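Local atomic coordinates of AtFKBP42 (Arabidopsis thaliana, PDB entry 2F4E), a protein that probably catalyses cis-trans isomerization of peptidyl-proline bonds and takes part in regulating ABC-type transporters, vacuolar uptake and cell elongation. Residues A[71-76]-A[92-97]; A[126-131]-A[144-149]. All blocks are in the same frame, centred on the assembly; numbering follows the deposited sequence.

Interaction 1: residues A[71-76]-A[92-97]; sequences FLHYRA and QQPIEL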
ATOM      1  N   PHE A  71      -1.381  -9.222  -6.975  1.00 34.63           N
ATOM      2  CA  PHE A  71      -0.681  -8.509  -8.030  1.00 36.24           C
ATOM      3  C   PHE A  71      -1.192  -7.088  -7.943  1.00 35.80           C
ATOM      4  O   PHE A  71      -2.406  -6.861  -7.943  1.00 34.18           O
ATOM      5  CB  PHE A  71      -0.990  -9.149  -9.378  1.00 35.09           C
ATOM      6  CG  PHE A  71      -0.287 -10.454  -9.574  1.00 37.07           C
ATOM      7  CD1 PHE A  71       1.072 -10.486  -9.877  1.00 38.17           C
ATOM      8  CD2 PHE A  71      -0.959 -11.652  -9.378  1.00 37.53           C
ATOM      9  CE1 PHE A  71       1.754 -11.699  -9.978  1.00 38.20           C
ATOM     10  CE2 PHE A  71      -0.287 -12.867  -9.475  1.00 38.56           C
ATOM     11  CZ  PHE A  71       1.072 -12.892  -9.775  1.00 36.33           C
ATOM     12  N   LEU A  72      -0.271  -6.132  -7.843  1.00 34.44           N
ATOM     13  CA  LEU A  72      -0.682  -4.746  -7.705  1.00 33.97           C
ATOM     14  C   LEU A  72       0.296  -3.686  -8.207  1.00 31.88           C
ATOM     15  O   LEU A  72       1.496  -3.928  -8.361  1.00 33.14           O
ATOM     16  CB  LEU A  72      -1.002  -4.472  -6.231  1.00 33.08           C
ATOM     17  CG  LEU A  72       0.214  -4.509  -5.298  1.00 33.09           C
ATOM     18  CD1 LEU A  72       0.561  -3.114  -4.863  1.00 35.46           C
ATOM     19  CD2 LEU A  72      -0.084  -5.365  -4.097  1.00 33.50           C
ATOM     20  N   HIS A  73      -0.260  -2.510  -8.466  1.00 29.18           N
ATOM     21  CA  HIS A  73       0.495  -1.344  -8.897  1.00 29.49           C
ATOM     22  C   HIS A  73       0.435  -0.375  -7.718  1.00 30.01           C
ATOM     23  O   HIS A  73      -0.524  -0.396  -6.952  1.00 28.78           O
ATOM     24  CB  HIS A  73      -0.165  -0.676 -10.099  1.00 28.18           C
ATOM     25  CG  HIS A  73       0.311  -1.173 -11.418  1.00 29.77           C
ATOM     26  ND1 HIS A  73       1.658  -1.262 -11.742  1.00 33.53           N
ATOM     27  CD2 HIS A  73      -0.355  -1.555 -12.530  1.00 27.75           C
ATOM     28  CE1 HIS A  73       1.785  -1.672 -12.982  1.00 32.72           C
ATOM     29  NE2 HIS A  73       0.573  -1.858 -13.490  1.00 32.44           N
ATOM     30  N   TYR A  74       1.445   0.472  -7.568  1.00 31.35           N
ATOM     31  CA  TYR A  74       1.419   1.439  -6.480  1.00 29.71           C
ATOM     32  C   TYR A  74       2.501   2.507  -6.545  1.00 30.51           C
ATOM     33  O   TYR A  74       3.538   2.331  -7.183  1.00 31.71           O
ATOM     34  CB  TYR A  74       1.507   0.722  -5.127  1.00 29.90           C
ATOM     35  CG  TYR A  74       2.905   0.340  -4.685  1.00 32.72           C
ATOM     36  CD1 TYR A  74       3.710   1.238  -3.980  1.00 33.09           C
ATOM     37  CD2 TYR A  74       3.425  -0.921  -4.971  1.00 32.10           C
ATOM     38  CE1 TYR A  74       4.994   0.877  -3.573  1.00 33.65           C
ATOM     39  CE2 TYR A  74       4.695  -1.286  -4.571  1.00 32.94           C
ATOM     40  CZ  TYR A  74       5.484  -0.391  -3.874  1.00 35.72           C
ATOM     41  OH  TYR A  74       6.754  -0.761  -3.486  1.00 39.96           O
ATOM     42  N   ARG A  75       2.223   3.629  -5.893  1.00 29.58           N
ATOM     43  CA  ARG A  75       3.172   4.729  -5.797  1.00 30.80           C
ATOM     44  C   ARG A  75       3.363   4.950  -4.312  1.00 28.32           C
ATOM     45  O   ARG A  75       2.445   4.715  -3.524  1.00 31.93           O
ATOM     46  CB  ARG A  75       2.628   6.008  -6.430  1.00 28.36           C
ATOM     47  CG  ARG A  75       2.420   5.930  -7.922  1.00 30.12           C
ATOM     48  CD  ARG A  75       2.072   7.297  -8.487  1.00 30.82           C
ATOM     49  NE  ARG A  75       1.848   7.241  -9.926  1.00 30.80           N
ATOM     50  CZ  ARG A  75       0.690   6.951 -10.509  1.00 33.72           C
ATOM     51  NH1 ARG A  75      -0.389   6.694  -9.780  1.00 30.36           N
ATOM     52  NH2 ARG A  75       0.628   6.883 -11.832  1.00 34.66           N
ATOM     53  N   ALA A  76       4.552   5.383  -3.921  1.00 28.08           N
ATOM     54  CA  ALA A  76       4.813   5.616  -2.517  1.00 27.18           C
ATOM     55  C   ALA A  76       5.443   6.982  -2.324  1.00 27.32           C
ATOM     56  O   ALA A  76       6.334   7.383  -3.077  1.00 29.82           O
ATOM     57  CB  ALA A  76       5.713   4.530  -1.967  1.00 29.54           C
ATOM     58  N   GLN A  92       6.377   0.386 -15.376  1.00 43.04           N
ATOM     59  CA  GLN A  92       5.607  -0.681 -16.006  1.00 43.39           C
ATOM     60  C   GLN A  92       5.946  -2.037 -15.399  1.00 41.88           C
ATOM     61  O   GLN A  92       6.171  -2.996 -16.125  1.00 41.29           O
ATOM     62  CB  GLN A  92       5.924  -0.729 -17.502  1.00 45.11           C
ATOM     63  CG  GLN A  92       5.923   0.622 -18.192  1.00 48.66           C
ATOM     64  CD  GLN A  92       6.271   0.522 -19.667  1.00 50.47           C
ATOM     65  OE1 GLN A  92       7.352   0.058 -20.038  1.00 50.68           O
ATOM     66  NE2 GLN A  92       5.348   0.958 -20.517  1.00 49.62           N
ATOM     67  N   GLN A  93       5.994  -2.121 -14.079  1.00 41.09           N
ATOM     68  CA  GLN A  93       6.331  -3.376 -13.423  1.00 40.72           C
ATOM     69  C   GLN A  93       5.535  -3.619 -12.141  1.00 39.22           C
ATOM     70  O   GLN A  93       6.024  -3.366 -11.040  1.00 37.45           O
ATOM     71  CB  GLN A  93       7.833  -3.402 -13.107  1.00 44.46           C
ATOM     72  CG  GLN A  93       8.338  -4.721 -12.492  1.00 49.00           C
ATOM     73  CD  GLN A  93       8.377  -5.868 -13.495  1.00 52.98           C
ATOM     74  OE1 GLN A  93       9.202  -5.876 -14.409  1.00 55.82           O
ATOM     75  NE2 GLN A  93       7.472  -6.842 -13.330  1.00 52.77           N
ATOM     76  N   PRO A  94       4.297  -4.123 -12.263  1.00 38.67           N
ATOM     77  CA  PRO A  94       3.525  -4.364 -11.042  1.00 37.19           C
ATOM     78  C   PRO A  94       4.229  -5.407 -10.185  1.00 37.47           C
ATOM     79  O   PRO A  94       5.080  -6.143 -10.680  1.00 37.19           O
ATOM     80  CB  PRO A  94       2.177  -4.839 -11.577  1.00 37.17           C
ATOM     81  CG  PRO A  94       2.542  -5.540 -12.824  1.00 38.32           C
ATOM     82  CD  PRO A  94       3.575  -4.616 -13.448  1.00 37.31           C
ATOM     83  N   ILE A  95       3.902  -5.460  -8.900  1.00 35.41           N
ATOM     84  CA  ILE A  95       4.556  -6.431  -8.041  1.00 38.86           C
ATOM     85  C   ILE A  95       3.653  -7.559  -7.610  1.00 38.35           C
ATOM     86  O   ILE A  95       2.431  -7.506  -7.762  1.00 38.90           O
ATOM     87  CB  ILE A  95       5.137  -5.787  -6.756  1.00 36.82           C
ATOM     88  CG1 ILE A  95       4.024  -5.107  -5.955  1.00 37.63           C
ATOM     89  CG2 ILE A  95       6.239  -4.806  -7.124  1.00 39.49           C
ATOM     90  CD1 ILE A  95       4.389  -4.821  -4.510  1.00 31.41           C
ATOM     91  N   GLU A  96       4.285  -8.594  -7.083  1.00 39.39           N
ATOM     92  CA  GLU A  96       3.585  -9.757  -6.573  1.00 39.82           C
ATOM     93  C   GLU A  96       3.839  -9.731  -5.083  1.00 38.44           C
ATOM     94  O   GLU A  96       4.977  -9.824  -4.645  1.00 38.83           O
ATOM     95  CB  GLU A  96       4.164 -11.037  -7.164  1.00 43.19           C
ATOM     96  CG  GLU A  96       3.522 -12.309  -6.650  1.00 47.97           C
ATOM     97  CD  GLU A  96       4.051 -13.548  -7.353  1.00 51.63           C
ATOM     98  OE1 GLU A  96       4.369 -13.451  -8.558  1.00 55.01           O
ATOM     99  OE2 GLU A  96       4.161 -14.609  -6.699  1.00 53.71           O
ATOM    100  N   LEU A  97       2.776  -9.588  -4.310  1.00 38.80           N
ATOM    101  CA  LEU A  97       2.882  -9.532  -2.863  1.00 37.58           C
ATOM    102  C   LEU A  97       2.158 -10.720  -2.241  1.00 40.34           C
ATOM    103  O   LEU A  97       0.939 -10.858  -2.386  1.00 41.30           O
ATOM    104  CB  LEU A  97       2.254  -8.233  -2.366  1.00 36.95           C
ATOM    105  CG  LEU A  97       2.251  -7.972  -0.859  1.00 40.70           C
ATOM    106  CD1 LEU A  97       3.647  -7.603  -0.397  1.00 43.22           C
ATOM    107  CD2 LEU A  97       1.298  -6.838  -0.549  1.00 41.11           C
TER

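Interaction 2: residues A[126-131]-A[144-149]; sequences VGWELA and PPMADL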
ATOM      1  N   VAL A 126       0.403   4.783   6.160  1.00 30.73           N
ATOM      2  CA  VAL A 126       1.155   3.857   6.982  1.00 33.45           C
ATOM      3  C   VAL A 126       2.161   4.485   7.933  1.00 35.08           C
ATOM      4  O   VAL A 126       3.042   5.241   7.521  1.00 32.42           O
ATOM      5  CB  VAL A 126       1.904   2.861   6.083  1.00 31.63           C
ATOM      6  CG1 VAL A 126       2.653   1.855   6.937  1.00 33.76           C
ATOM      7  CG2 VAL A 126       0.925   2.193   5.133  1.00 34.89           C
ATOM      8  N   GLY A 127       2.030   4.153   9.209  1.00 33.43           N
ATOM      9  CA  GLY A 127       2.957   4.675  10.190  1.00 34.97           C
ATOM     10  C   GLY A 127       4.313   4.085   9.885  1.00 36.52           C
ATOM     11  O   GLY A 127       4.406   2.943   9.425  1.00 37.10           O
ATOM     12  N   TRP A 128       5.368   4.850  10.132  1.00 36.85           N
ATOM     13  CA  TRP A 128       6.712   4.368   9.877  1.00 36.55           C
ATOM     14  C   TRP A 128       7.009   3.035  10.558  1.00 36.63           C
ATOM     15  O   TRP A 128       7.789   2.242  10.039  1.00 35.92           O
ATOM     16  CB  TRP A 128       7.757   5.413  10.284  1.00 38.79           C
ATOM     17  CG  TRP A 128       7.664   5.890  11.683  1.00 39.84           C
ATOM     18  CD1 TRP A 128       7.030   7.012  12.123  1.00 39.61           C
ATOM     19  CD2 TRP A 128       8.230   5.261  12.843  1.00 40.18           C
ATOM     20  NE1 TRP A 128       7.164   7.126  13.483  1.00 39.32           N
ATOM     21  CE2 TRP A 128       7.893   6.063  13.954  1.00 40.09           C
ATOM     22  CE3 TRP A 128       8.987   4.099  13.051  1.00 38.53           C
ATOM     23  CZ2 TRP A 128       8.287   5.736  15.265  1.00 39.89           C
ATOM     24  CZ3 TRP A 128       9.378   3.774  14.357  1.00 40.57           C
ATOM     25  CH2 TRP A 128       9.025   4.592  15.443  1.00 38.33           C
ATOM     26  N   GLU A 129       6.385   2.776  11.704  1.00 36.81           N
ATOM     27  CA  GLU A 129       6.611   1.521  12.412  1.00 39.48           C
ATOM     28  C   GLU A 129       6.398   0.329  11.481  1.00 39.65           C
ATOM     29  O   GLU A 129       7.118  -0.669  11.547  1.00 41.03           O
ATOM     30  CB  GLU A 129       5.674   1.396  13.623  1.00 43.47           C
ATOM     31  CG  GLU A 129       5.941   2.401  14.753  1.00 47.67           C
ATOM     32  CD  GLU A 129       5.125   3.680  14.608  1.00 51.32           C
ATOM     33  OE1 GLU A 129       4.904   4.116  13.455  1.00 51.50           O
ATOM     34  OE2 GLU A 129       4.714   4.253  15.647  1.00 54.67           O
ATOM     35  N   LEU A 130       5.410   0.436  10.606  1.00 38.27           N
ATOM     36  CA  LEU A 130       5.115  -0.647   9.682  1.00 38.35           C
ATOM     37  C   LEU A 130       5.786  -0.447   8.316  1.00 38.27           C
ATOM     38  O   LEU A 130       5.488  -1.162   7.361  1.00 39.64           O
ATOM     39  CB  LEU A 130       3.595  -0.776   9.542  1.00 36.26           C
ATOM     40  CG  LEU A 130       2.862  -0.996  10.878  1.00 37.12           C
ATOM     41  CD1 LEU A 130       1.377  -1.037  10.667  1.00 35.42           C
ATOM     42  CD2 LEU A 130       3.321  -2.289  11.525  1.00 36.32           C
ATOM     43  N   ALA A 131       6.704   0.511   8.234  1.00 38.06           N
ATOM     44  CA  ALA A 131       7.406   0.811   6.984  1.00 36.40           C
ATOM     45  C   ALA A 131       8.922   0.610   7.100  1.00 37.18           C
ATOM     46  O   ALA A 131       9.384  -0.504   7.326  1.00 36.48           O
ATOM     47  CB  ALA A 131       7.103   2.229   6.571  1.00 36.70           C
ATOM     48  N   PRO A 144      13.829   8.684   5.049  1.00 37.74           N
ATOM     49  CA  PRO A 144      14.253   9.224   6.347  1.00 37.58           C
ATOM     50  C   PRO A 144      13.792   8.358   7.508  1.00 37.01           C
ATOM     51  O   PRO A 144      12.909   7.521   7.355  1.00 36.15           O
ATOM     52  CB  PRO A 144      13.589  10.601   6.378  1.00 38.42           C
ATOM     53  CG  PRO A 144      13.547  10.988   4.942  1.00 38.71           C
ATOM     54  CD  PRO A 144      13.095   9.706   4.282  1.00 38.93           C
ATOM     55  N   PRO A 145      14.404   8.538   8.682  1.00 38.69           N
ATOM     56  CA  PRO A 145      14.037   7.768   9.871  1.00 37.66           C
ATOM     57  C   PRO A 145      12.617   8.132  10.323  1.00 37.73           C
ATOM     58  O   PRO A 145      12.191   9.271  10.176  1.00 36.98           O
ATOM     59  CB  PRO A 145      15.092   8.196  10.888  1.00 39.59           C
ATOM     60  CG  PRO A 145      16.278   8.494  10.041  1.00 39.36           C
ATOM     61  CD  PRO A 145      15.665   9.267   8.902  1.00 39.56           C
ATOM     62  N   MET A 146      11.889   7.155  10.855  1.00 39.13           N
ATOM     63  CA  MET A 146      10.527   7.367  11.341  1.00 38.74           C
ATOM     64  C   MET A 146       9.713   8.213  10.364  1.00 36.39           C
ATOM     65  O   MET A 146       9.054   9.175  10.749  1.00 33.40           O
ATOM     66  CB  MET A 146      10.567   8.030  12.728  1.00 41.54           C
ATOM     67  CG  MET A 146      11.470   7.293  13.728  1.00 46.03           C
ATOM     68  SD  MET A 146      11.635   8.056  15.375  1.00 51.50           S
ATOM     69  CE  MET A 146      12.193   9.723  14.908  1.00 49.64           C
ATOM     70  N   ALA A 147       9.766   7.849   9.087  1.00 34.92           N
ATOM     71  CA  ALA A 147       9.028   8.590   8.072  1.00 35.56           C
ATOM     72  C   ALA A 147       7.691   7.942   7.707  1.00 35.23           C
ATOM     73  O   ALA A 147       7.658   6.877   7.088  1.00 35.50           O
ATOM     74  CB  ALA A 147       9.890   8.753   6.818  1.00 35.04           C
ATOM     75  N   ASP A 148       6.590   8.583   8.088  1.00 36.55           N
ATOM     76  CA  ASP A 148       5.279   8.049   7.750  1.00 35.35           C
ATOM     77  C   ASP A 148       5.159   8.072   6.239  1.00 34.92           C
ATOM     78  O   ASP A 148       5.719   8.943   5.586  1.00 35.13           O
ATOM     79  CB  ASP A 148       4.160   8.890   8.374  1.00 35.82           C
ATOM     80  CG  ASP A 148       3.962   8.591   9.848  1.00 39.77           C
ATOM     81  OD1 ASP A 148       4.260   7.449  10.251  1.00 42.76           O
ATOM     82  OD2 ASP A 148       3.518   9.482  10.603  1.00 38.11           O
ATOM     83  N   LEU A 149       4.429   7.114   5.690  1.00 32.98           N
ATOM     84  CA  LEU A 149       4.278   7.014   4.255  1.00 31.64           C
ATOM     85  C   LEU A 149       2.848   7.063   3.757  1.00 32.35           C
ATOM     86  O   LEU A 149       1.884   6.876   4.513  1.00 30.89           O
ATOM     87  CB  LEU A 149       4.906   5.711   3.777  1.00 30.88           C
ATOM     88  CG  LEU A 149       6.344   5.400   4.189  1.00 30.89           C
ATOM     89  CD1 LEU A 149       6.747   4.092   3.541  1.00 31.65           C
ATOM     90  CD2 LEU A 149       7.274   6.518   3.749  1.00 29.61           C
TER

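Interaction 1: residues A[71-76]-A[92-97]
Ile95 pushes its side chain into the hollow between Leu72 and Tyr74. Its CG1 lies alongside Leu72 CG at 3.9 Å, and CD1 reaches on to the edge of the tyrosine ring, 3.5 Å from Tyr74 CE2 and near the ring plane. CG1 of Ile95 stands between the backbone N and the carbonyl carbon (chi1 59°), which turns it against Leu72, and the extended chi2 carries CD1 the rest of the way to Tyr74. On the same flank Leu72 CD2 rests on Leu97 CD2 at 4.1 Å, and both leucines also touch Val113 of helix 107-113. This is the layout of the FKBP fold, a curved antiparallel sheet wrapped around a short helix; residues 95-97 cross 71-76 steeply here, at 122°, with just two residue pairs, coupled by Leu72 N to Ile95 O (3.0 Å) and Ile95 N to Leu72 O (2.9 Å). The other face of the sheet carries Phe71 and Glu96, lying side by side, with Glu96 OE1 3.5 Å from Phe71 CE1. Just before strand 95-98, the Pro94 ring sits against the His73 imidazole: Pro94 CB stands 3.7 Å from the ring centroid in a CH-pi contact, while CD nears CE1. Thr88 OG1 bonds His73 ND1 and Trp89 stacks on the imidazole. Replacing His73 with an alanine would probably deprive Pro94 CB of the flat surface it packs on and leave Thr88 OG1 without its ring nitrogen partner. Deeper in, the hydroxyl of Tyr74 is hydrogen-bonded to Glu86 OE2.

Interaction 2: residues A[126-131]-A[144-149]
Backbone pairing of Val126 with Leu149, backed by Met146 lying on the Trp128 indole, closes the base of the long loop between strands 121-126 and 149-158 of the FKBP fold. The paired residues form an antiparallel hydrogen-bonded pair, Val126 N to Leu149 O and Leu149 N to Val126 O both measuring 3.0 Å. Where the strands part, the chain after Gly127 turns into a 3-10 segment, and Asp148 meets its first amide: Trp128 N donates to Asp148 OD1 at 2.8 Å, nearly along the carboxylate C-O axis. With chi1 at 55° the Trp128 indole is folded back over its own main chain and swung toward the 144-149 segment. Met146, with a left-handed backbone conformation, lays its CA and CB over one indole face; CB makes a CH-pi contact 3.5 Å from the centroid of the five-membered ring. Farther along, Met146 SD forms an oblique Met-aromatic contact with the six-membered ring. Glu129 OE1 lies over the centre of the opposite face, so the indole is sandwiched between the thioether chain of Met146 and the carboxylate of Glu129. That oxygen is 4.7 Å from Asp148 OD1, a closeness of like charges that the long, weak ion pair of Glu129 with Lys50 would probably ease. At the far end of the turn, Ala131 directs its methyl toward Leu149, CB reaching CD1 at 3.6 Å.

Interactions 1 and 2 have centres 19 Å apart, and their nearest atoms stay about 6 Å apart without touching. They are joined through shared elements. Strand 69-78 carries Phe71 to Ala76 in interaction 1, and its Thr78 meets Pro144 and Leu149 of interaction 2; strand 149-158 starts at Leu149 and farther on pairs with Phe71 and His73. Helix 107-113 links them too, touching Leu72 and Leu97 through Val113 and bonding Leu130 by the backbone of Gly108. In FKBP relatives the prolyl pocket lies between such a sheet and helix; the position of Tyr74 is consistent with a place in that pocket wall, and the loop holding 126-131 and 144-149 probably flanks it.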